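Local coordinates for hyaluronoglucosaminidase (Apis mellifera, PDB 1FCQ), which hydrolyses hyaluronan as a family 56 glycosidase with a TIM-barrel fold and is a major allergen of bee venom, at residues G76-P79 against Q80-N83; G82-T85 against K86-V90; R288-D292 against L293-G297. All coordinates share one frame; numbering follows the deposited sequence.

Interaction 1 (G76-P79 against Q80-N83); sequences GGVP and QLGN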
ATOM      1  N   GLY A  76      20.638  -8.518   3.170  1.00 19.08           N
ATOM      2  CA  GLY A  76      21.132  -8.575   1.815  1.00 20.06           C
ATOM      3  C   GLY A  76      20.984  -7.322   0.989  1.00 15.48           C
ATOM      4  O   GLY A  76      21.635  -7.177  -0.046  1.00 19.40           O
ATOM      5  N   GLY A  77      20.048  -6.428   1.320  1.00 14.13           N
ATOM      6  CA  GLY A  77      19.830  -5.212   0.554  1.00 15.05           C
ATOM      7  C   GLY A  77      18.899  -5.469  -0.632  1.00 14.63           C
ATOM      8  O   GLY A  77      17.819  -4.886  -0.712  1.00 18.80           O
ATOM      9  N   VAL A  78      19.368  -6.275  -1.583  1.00 15.66           N
ATOM     10  CA  VAL A  78      18.570  -6.683  -2.738  1.00 17.52           C
ATOM     11  C   VAL A  78      18.094  -8.111  -2.463  1.00 17.55           C
ATOM     12  O   VAL A  78      18.752  -8.891  -1.789  1.00 15.84           O
ATOM     13  CB  VAL A  78      19.362  -6.669  -4.051  1.00 15.89           C
ATOM     14  CG1 VAL A  78      19.499  -5.257  -4.614  1.00 17.28           C
ATOM     15  CG2 VAL A  78      20.733  -7.318  -3.897  1.00 18.07           C
ATOM     16  N   PRO A  79      16.908  -8.471  -2.947  1.00 15.80           N
ATOM     17  CA  PRO A  79      16.301  -9.760  -2.650  1.00 14.57           C
ATOM     18  C   PRO A  79      17.115 -10.972  -3.051  1.00 15.39           C
ATOM     19  O   PRO A  79      17.059 -12.000  -2.346  1.00 14.73           O
ATOM     20  CB  PRO A  79      14.938  -9.678  -3.324  1.00 15.62           C
ATOM     21  CG  PRO A  79      15.076  -8.629  -4.357  1.00 13.35           C
ATOM     22  CD  PRO A  79      16.027  -7.594  -3.765  1.00 15.39           C
ATOM     23  N   GLN A  80      17.893 -10.884  -4.110  1.00 17.02           N
ATOM     24  CA  GLN A  80      18.745 -11.982  -4.554  1.00 16.67           C
ATOM     25  C   GLN A  80      19.891 -12.263  -3.589  1.00 19.95           C
ATOM     26  O   GLN A  80      20.572 -13.278  -3.764  1.00 22.94           O
ATOM     27  CB  GLN A  80      19.262 -11.772  -5.980  1.00 14.85           C
ATOM     28  CG  GLN A  80      20.136 -10.556  -6.203  1.00 16.27           C
ATOM     29  CD  GLN A  80      19.440  -9.283  -6.637  1.00 15.74           C
ATOM     30  OE1 GLN A  80      19.970  -8.532  -7.474  1.00 18.89           O
ATOM     31  NE2 GLN A  80      18.256  -9.028  -6.103  1.00 10.51           N
ATOM     32  N   LEU A  81      20.170 -11.399  -2.613  1.00 16.47           N
ATOM     33  CA  LEU A  81      21.157 -11.675  -1.591  1.00 18.63           C
ATOM     34  C   LEU A  81      20.486 -11.897  -0.244  1.00 17.54           C
ATOM     35  O   LEU A  81      21.133 -12.023   0.796  1.00 19.46           O
ATOM     36  CB  LEU A  81      22.152 -10.514  -1.468  1.00 19.94           C
ATOM     37  CG  LEU A  81      23.086 -10.285  -2.653  1.00 24.26           C
ATOM     38  CD1 LEU A  81      23.901  -9.016  -2.426  1.00 25.09           C
ATOM     39  CD2 LEU A  81      23.991 -11.490  -2.878  1.00 19.97           C
ATOM     40  N   GLY A  82      19.151 -11.936  -0.218  1.00 16.53           N
ATOM     41  CA  GLY A  82      18.421 -12.066   1.025  1.00 16.91           C
ATOM     42  C   GLY A  82      18.247 -13.479   1.544  1.00 19.52           C
ATOM     43  O   GLY A  82      18.241 -14.456   0.798  1.00 19.33           O
ATOM     44  N   ASN A  83      18.065 -13.576   2.843  1.00 16.38           N
ATOM     45  CA  ASN A  83      17.823 -14.835   3.543  1.00 18.85           C
ATOM     46  C   ASN A  83      16.305 -14.968   3.703  1.00 17.21           C
ATOM     47  O   ASN A  83      15.715 -14.316   4.565  1.00 15.75           O
ATOM     48  CB  ASN A  83      18.508 -14.815   4.909  1.00 22.68           C
ATOM     49  CG  ASN A  83      18.422 -16.146   5.623  1.00 28.84           C
ATOM     50  OD1 ASN A  83      17.435 -16.866   5.501  1.00 21.77           O
ATOM     51  ND2 ASN A  83      19.470 -16.487   6.371  1.00 26.18           N
TER
HETATM   52  O   HOH W   1      17.791 -14.698  -1.859  1.00 28.74           O

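Interaction 2 (G82-T85 against K86-V90); sequences GNLT and KHLQV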
ATOM      1  N   GLY A  82      19.151 -11.936  -0.218  1.00 16.53           N
ATOM      2  CA  GLY A  82      18.421 -12.066   1.025  1.00 16.91           C
ATOM      3  C   GLY A  82      18.247 -13.479   1.544  1.00 19.52           C
ATOM      4  O   GLY A  82      18.241 -14.456   0.798  1.00 19.33           O
ATOM      5  N   ASN A  83      18.065 -13.576   2.843  1.00 16.38           N
ATOM      6  CA  ASN A  83      17.823 -14.835   3.543  1.00 18.85           C
ATOM      7  C   ASN A  83      16.305 -14.968   3.703  1.00 17.21           C
ATOM      8  O   ASN A  83      15.715 -14.316   4.565  1.00 15.75           O
ATOM      9  CB  ASN A  83      18.508 -14.815   4.909  1.00 22.68           C
ATOM     10  CG  ASN A  83      18.422 -16.146   5.623  1.00 28.84           C
ATOM     11  OD1 ASN A  83      17.435 -16.866   5.501  1.00 21.77           O
ATOM     12  ND2 ASN A  83      19.470 -16.487   6.371  1.00 26.18           N
ATOM     13  N   LEU A  84      15.695 -15.788   2.868  1.00 16.56           N
ATOM     14  CA  LEU A  84      14.239 -15.956   2.830  1.00 17.90           C
ATOM     15  C   LEU A  84      13.702 -16.591   4.097  1.00 18.59           C
ATOM     16  O   LEU A  84      12.694 -16.170   4.679  1.00 16.00           O
ATOM     17  CB  LEU A  84      13.864 -16.884   1.676  1.00 16.99           C
ATOM     18  CG  LEU A  84      12.630 -16.724   0.817  1.00 28.22           C
ATOM     19  CD1 LEU A  84      12.141 -18.073   0.282  1.00 18.77           C
ATOM     20  CD2 LEU A  84      11.484 -15.952   1.436  1.00 25.25           C
ATOM     21  N   THR A  85      14.375 -17.665   4.545  1.00 18.81           N
ATOM     22  CA  THR A  85      13.887 -18.357   5.740  1.00 20.72           C
ATOM     23  C   THR A  85      13.891 -17.438   6.949  1.00 17.82           C
ATOM     24  O   THR A  85      12.902 -17.438   7.697  1.00 19.47           O
ATOM     25  CB  THR A  85      14.630 -19.680   6.006  1.00 22.21           C
ATOM     26  OG1 THR A  85      15.992 -19.395   6.320  1.00 29.76           O
ATOM     27  CG2 THR A  85      14.544 -20.581   4.786  1.00 28.09           C
ATOM     28  N   LYS A  86      14.902 -16.604   7.124  1.00 19.68           N
ATOM     29  CA  LYS A  86      14.964 -15.635   8.204  1.00 16.66           C
ATOM     30  C   LYS A  86      13.787 -14.662   8.112  1.00 16.72           C
ATOM     31  O   LYS A  86      13.061 -14.444   9.074  1.00 17.87           O
ATOM     32  CB  LYS A  86      16.283 -14.848   8.133  1.00 18.99           C
ATOM     33  CG  LYS A  86      16.489 -13.931   9.331  1.00 26.04           C
ATOM     34  CD  LYS A  86      17.762 -13.113   9.225  1.00 32.64           C
ATOM     35  CE  LYS A  86      19.014 -13.975   9.180  1.00 35.64           C
ATOM     36  NZ  LYS A  86      19.145 -14.825  10.398  1.00 41.70           N
ATOM     37  N   HIS A  87      13.585 -14.138   6.902  1.00 14.81           N
ATOM     38  CA  HIS A  87      12.448 -13.237   6.679  1.00 13.37           C
ATOM     39  C   HIS A  87      11.120 -13.901   7.008  1.00 12.97           C
ATOM     40  O   HIS A  87      10.283 -13.304   7.720  1.00 13.39           O
ATOM     41  CB  HIS A  87      12.457 -12.760   5.224  1.00 13.84           C
ATOM     42  CG  HIS A  87      11.161 -12.087   4.873  1.00 16.17           C
ATOM     43  ND1 HIS A  87      10.213 -12.555   3.990  1.00 17.45           N
ATOM     44  CD2 HIS A  87      10.668 -10.950   5.406  1.00 11.67           C
ATOM     45  CE1 HIS A  87       9.218 -11.693   3.990  1.00 10.12           C
ATOM     46  NE2 HIS A  87       9.453 -10.699   4.829  1.00 19.48           N
ATOM     47  N   LEU A  88      10.888 -15.120   6.509  1.00 13.07           N
ATOM     48  CA  LEU A  88       9.595 -15.761   6.767  1.00 13.21           C
ATOM     49  C   LEU A  88       9.371 -16.088   8.238  1.00 14.06           C
ATOM     50  O   LEU A  88       8.227 -16.015   8.717  1.00 16.58           O
ATOM     51  CB  LEU A  88       9.426 -17.029   5.911  1.00 12.03           C
ATOM     52  CG  LEU A  88       9.420 -16.741   4.408  1.00 14.01           C
ATOM     53  CD1 LEU A  88       9.422 -18.031   3.595  1.00 16.31           C
ATOM     54  CD2 LEU A  88       8.221 -15.863   4.052  1.00 18.44           C
ATOM     55  N   GLN A  89      10.433 -16.427   8.956  1.00 16.68           N
ATOM     56  CA  GLN A  89      10.298 -16.698  10.389  1.00 19.68           C
ATOM     57  C   GLN A  89       9.914 -15.432  11.151  1.00 16.02           C
ATOM     58  O   GLN A  89       9.027 -15.438  12.009  1.00 17.08           O
ATOM     59  CB  GLN A  89      11.571 -17.319  10.946  1.00 19.77           C
ATOM     60  CG  GLN A  89      11.852 -18.719  10.412  1.00 28.58           C
ATOM     61  CD  GLN A  89      12.612 -19.551  11.431  1.00 44.12           C
ATOM     62  OE1 GLN A  89      12.038 -19.926  12.456  1.00 47.45           O
ATOM     63  NE2 GLN A  89      13.878 -19.829  11.150  1.00 42.91           N
ATOM     64  N   VAL A  90      10.571 -14.321  10.813  1.00 15.07           N
ATOM     65  CA  VAL A  90      10.248 -13.059  11.475  1.00 18.20           C
ATOM     66  C   VAL A  90       8.836 -12.634  11.084  1.00 14.79           C
ATOM     67  O   VAL A  90       8.047 -12.218  11.925  1.00 18.31           O
ATOM     68  CB  VAL A  90      11.254 -11.957  11.157  1.00 14.62           C
ATOM     69  CG1 VAL A  90      10.865 -10.648  11.843  1.00 18.62           C
ATOM     70  CG2 VAL A  90      12.658 -12.368  11.613  1.00 18.09           C
TER

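Interaction 3 (R288-D292 against L293-G297); sequences RKITD and LGADG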
ATOM      1  N   ARG A 288     -16.013  10.703  -5.197  1.00 20.19           N
ATOM      2  CA  ARG A 288     -16.984  10.421  -6.260  1.00 21.78           C
ATOM      3  C   ARG A 288     -16.353   9.616  -7.384  1.00 21.64           C
ATOM      4  O   ARG A 288     -16.958   8.660  -7.890  1.00 23.10           O
ATOM      5  CB  ARG A 288     -17.597  11.735  -6.770  1.00 24.48           C
ATOM      6  CG  ARG A 288     -18.831  12.143  -5.992  1.00 30.17           C
ATOM      7  CD  ARG A 288     -19.084  13.645  -5.997  1.00 41.08           C
ATOM      8  NE  ARG A 288     -20.419  13.938  -5.498  1.00 42.41           N
ATOM      9  CZ  ARG A 288     -20.881  15.019  -4.902  1.00 51.37           C
ATOM     10  NH1 ARG A 288     -20.118  16.076  -4.648  1.00 54.94           N
ATOM     11  NH2 ARG A 288     -22.159  15.055  -4.531  1.00 55.35           N
ATOM     12  N   LYS A 289     -15.110   9.905  -7.760  1.00 18.43           N
ATOM     13  CA  LYS A 289     -14.438   9.151  -8.812  1.00 22.76           C
ATOM     14  C   LYS A 289     -14.248   7.692  -8.418  1.00 20.78           C
ATOM     15  O   LYS A 289     -14.473   6.789  -9.226  1.00 18.29           O
ATOM     16  CB  LYS A 289     -13.113   9.794  -9.194  1.00 20.42           C
ATOM     17  CG  LYS A 289     -12.312   9.093 -10.267  1.00 19.61           C
ATOM     18  CD  LYS A 289     -13.071   8.904 -11.564  1.00 25.56           C
ATOM     19  CE  LYS A 289     -12.969  10.086 -12.495  1.00 34.38           C
ATOM     20  NZ  LYS A 289     -13.883  11.191 -12.112  1.00 42.17           N
ATOM     21  N   ILE A 290     -13.837   7.445  -7.175  1.00 16.07           N
ATOM     22  CA  ILE A 290     -13.649   6.079  -6.703  1.00 17.35           C
ATOM     23  C   ILE A 290     -14.950   5.289  -6.805  1.00 17.12           C
ATOM     24  O   ILE A 290     -14.928   4.132  -7.247  1.00 20.19           O
ATOM     25  CB  ILE A 290     -13.136   6.063  -5.243  1.00 16.45           C
ATOM     26  CG1 ILE A 290     -11.742   6.699  -5.199  1.00 16.17           C
ATOM     27  CG2 ILE A 290     -13.059   4.635  -4.716  1.00 19.97           C
ATOM     28  CD1 ILE A 290     -11.269   6.925  -3.772  1.00 16.29           C
ATOM     29  N   THR A 291     -16.069   5.853  -6.366  1.00 22.49           N
ATOM     30  CA  THR A 291     -17.346   5.161  -6.379  1.00 22.51           C
ATOM     31  C   THR A 291     -17.902   5.005  -7.794  1.00 22.42           C
ATOM     32  O   THR A 291     -18.402   3.932  -8.141  1.00 22.86           O
ATOM     33  CB  THR A 291     -18.401   5.886  -5.522  1.00 27.72           C
ATOM     34  OG1 THR A 291     -17.896   6.118  -4.199  1.00 37.00           O
ATOM     35  CG2 THR A 291     -19.657   5.029  -5.421  1.00 27.17           C
ATOM     36  N   ASP A 292     -17.817   6.061  -8.592  1.00 22.23           N
ATOM     37  CA  ASP A 292     -18.319   6.021  -9.965  1.00 23.38           C
ATOM     38  C   ASP A 292     -17.640   4.965 -10.821  1.00 24.59           C
ATOM     39  O   ASP A 292     -18.268   4.348 -11.692  1.00 25.90           O
ATOM     40  CB  ASP A 292     -18.169   7.391 -10.622  1.00 21.80           C
ATOM     41  CG  ASP A 292     -19.147   8.448 -10.153  1.00 27.82           C
ATOM     42  OD1 ASP A 292     -20.044   8.191  -9.330  1.00 28.11           O
ATOM     43  OD2 ASP A 292     -19.007   9.609 -10.617  1.00 32.20           O
ATOM     44  N   LEU A 293     -16.349   4.690 -10.598  1.00 17.24           N
ATOM     45  CA  LEU A 293     -15.634   3.699 -11.377  1.00 18.77           C
ATOM     46  C   LEU A 293     -15.944   2.260 -10.997  1.00 19.37           C
ATOM     47  O   LEU A 293     -15.570   1.359 -11.756  1.00 22.94           O
ATOM     48  CB  LEU A 293     -14.118   3.925 -11.239  1.00 22.80           C
ATOM     49  CG  LEU A 293     -13.587   5.143 -11.996  1.00 20.59           C
ATOM     50  CD1 LEU A 293     -12.154   5.449 -11.603  1.00 21.27           C
ATOM     51  CD2 LEU A 293     -13.677   4.904 -13.499  1.00 20.60           C
ATOM     52  N   GLY A 294     -16.569   2.042  -9.845  1.00 20.30           N
ATOM     53  CA  GLY A 294     -16.954   0.698  -9.461  1.00 22.34           C
ATOM     54  C   GLY A 294     -16.006   0.015  -8.494  1.00 22.65           C
ATOM     55  O   GLY A 294     -16.012  -1.219  -8.434  1.00 20.23           O
ATOM     56  N   ALA A 295     -15.201   0.786  -7.762  1.00 20.41           N
ATOM     57  CA  ALA A 295     -14.353   0.149  -6.741  1.00 17.13           C
ATOM     58  C   ALA A 295     -15.270  -0.479  -5.700  1.00 17.87           C
ATOM     59  O   ALA A 295     -16.436  -0.073  -5.572  1.00 22.04           O
ATOM     60  CB  ALA A 295     -13.447   1.195  -6.104  1.00 15.77           C
ATOM     61  N   ASP A 296     -14.764  -1.382  -4.868  1.00 16.65           N
ATOM     62  CA  ASP A 296     -15.582  -2.023  -3.850  1.00 16.76           C
ATOM     63  C   ASP A 296     -15.653  -1.269  -2.537  1.00 20.15           C
ATOM     64  O   ASP A 296     -16.264  -1.759  -1.599  1.00 18.42           O
ATOM     65  CB  ASP A 296     -15.069  -3.465  -3.602  1.00 20.16           C
ATOM     66  CG  ASP A 296     -15.092  -4.217  -4.925  1.00 24.61           C
ATOM     67  OD1 ASP A 296     -16.218  -4.482  -5.413  1.00 27.41           O
ATOM     68  OD2 ASP A 296     -14.028  -4.512  -5.504  1.00 20.80           O
ATOM     69  N   GLY A 297     -15.056  -0.086  -2.477  1.00 16.44           N
ATOM     70  CA  GLY A 297     -15.004   0.737  -1.282  1.00 12.05           C
ATOM     71  C   GLY A 297     -13.620   1.416  -1.296  1.00 14.38           C
ATOM     72  O   GLY A 297     -13.009   1.563  -2.347  1.00 14.88           O
TER
HETATM   73  O   HOH W   2     -18.904   1.780  -6.447  1.00 35.91           O

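Interaction 1 (G76-P79 against Q80-N83)
V78 and Q80 make the tight part of this turn. The Q80 chain has CG held between its own backbone N and carbonyl carbon (chi1 62°) and bends again at chi2, which brings the amide back over the residues before it. NE2 comes to 3.3 Å from V78 CB, and the same amide nitrogen lies over a face of the P79 ring, near N, CD and CG. Its oxygen OE1 is hydrogen-bonded to S133 OG, consistent with the modelled orientation of the amide. Two successive i+3 backbone bonds form the short 3-10 segment: L81 N gives to V78 O at 3.0 Å, and G82 N gives to P79 O at 3.0 Å, both donors lying well above the carbonyl planes. The packing is looser at L81, an exposed residue whose side chain meets that of V78 lightly, CD1 to V78 CG2 at 3.9 Å. Elsewhere on the turn one water donates to both P79 O and G82 O. G76 closes the loop with a CA-H...O contact: it has no side chain and adopts a positive phi, and its CA lies 3.6 Å from L81 O. The turn joins strand 73-74 to helix 84-98. V78 and L81 lean on helix 127-140, while P79 and Q80 pack on F157 of helix 146-175.

Interaction 2 (G82-T85 against K86-V90)
N83 OD1 takes two hydrogen bonds at the start of the helix. K86 N donates to this oxygen at 3.0 Å in a nearly straight bond, although the donor stands above the plane of the amide. T85 OG1 donates to N83 OD1 at 3.0 Å in the carbonyl plane. N83 holds the N-cap position, and its bond from K86 N is the capping bond. With CG anti to its backbone N (chi1 -174°) the side chain folds forward over the first turn, where it also meets the K86 side chain at about a right angle: K86 CB lies over a face of the N83 amide, and the bent chain brings K86 CE to 3.8 Å from N83 ND2. The double grip should hold the amide's rotation. Behind the cap the regular helical bonds begin with H87 N to N83 O at 3.2 Å, and shorten to 2.8 Å from L88 N to L84 O. On another side of the turn L84 and L88 form an apolar pair one helical turn apart: L84 CD2 reaches L88 CD1 at 3.6 Å and is nearly as close to its CG. Q89 N continues the helical pattern, donating to T85 O, with Q89 CG laid against the same oxygen. These residues open helix 84-98. L84 and L88 rest on helix 146-175 through L163, F164 and T168, and the H87 ring meets those of F60 and F164, whereas T85, K86 and Q89 are exposed.

Interaction 3 (R288-D292 against L293-G297)
Helix 280-292 ends in a Schellman motif, in which G294, at a phi of 99°, turns the chain out of the helix while the last carbonyls are still being used. L293 N donates to K289 O at 3.1 Å, the final regular helical bond. A295 N then reaches back five residues to I290 O in a weak bond of 3.4 Å, and G294 N gives to T291 O at 3.1 Å from well above that carbonyl's plane. Glycine readily adopts the positive phi of G294, as is usual at the C' position of a Schellman motif. The side chains work on two sides of this ending. K289 and L293 make one pair: the lysine, with CG anti to its backbone N (chi1 179°), bends at each later torsion, and its aliphatic CD comes to 3.6 Å from L293 CD1. The leucine's CG lies 3.3 Å from K289 O, beside the carbonyl that accepts the leucine's own N-H. I290 makes the other pair, and here the chain has already left the helix: its branch methyl CG2 meets A295 CB at 3.7 Å, the apolar contact commonly found across a Schellman turn. The same methyl faces G297 O, a buried oxygen with no partner in the model. A water lies within hydrogen-bonding distance of both T291 O and A295 O. The chain then passes into strand 297-301 of the barrel. I290 and A295 pack on P264 of the adjacent strand 261-267, D296 OD2 accepts from V262 N of that strand, and L293 and K289 rest on helix 234-253.

The three interactions show how a chain enters and leaves helices in a barrel enzyme. Interactions 1 and 2 are consecutive, sharing G82 and N83, and both press on helix 146-175; interaction 3 stands on the opposite side of the chain's centre, its centre about 38 Å from that of interaction 1. Interaction 2 is a surface contact, whereas the other two are partly buried. At the helix start of interaction 2 a polar side chain supplies the acceptor for an early N-H; at the helix end of interaction 3 glycine geometry and backbone donors do the work, accompanied by one methyl-to-methyl contact. Interaction 1 mixes 3-10 backbone bonds with an amide folded onto its neighbours.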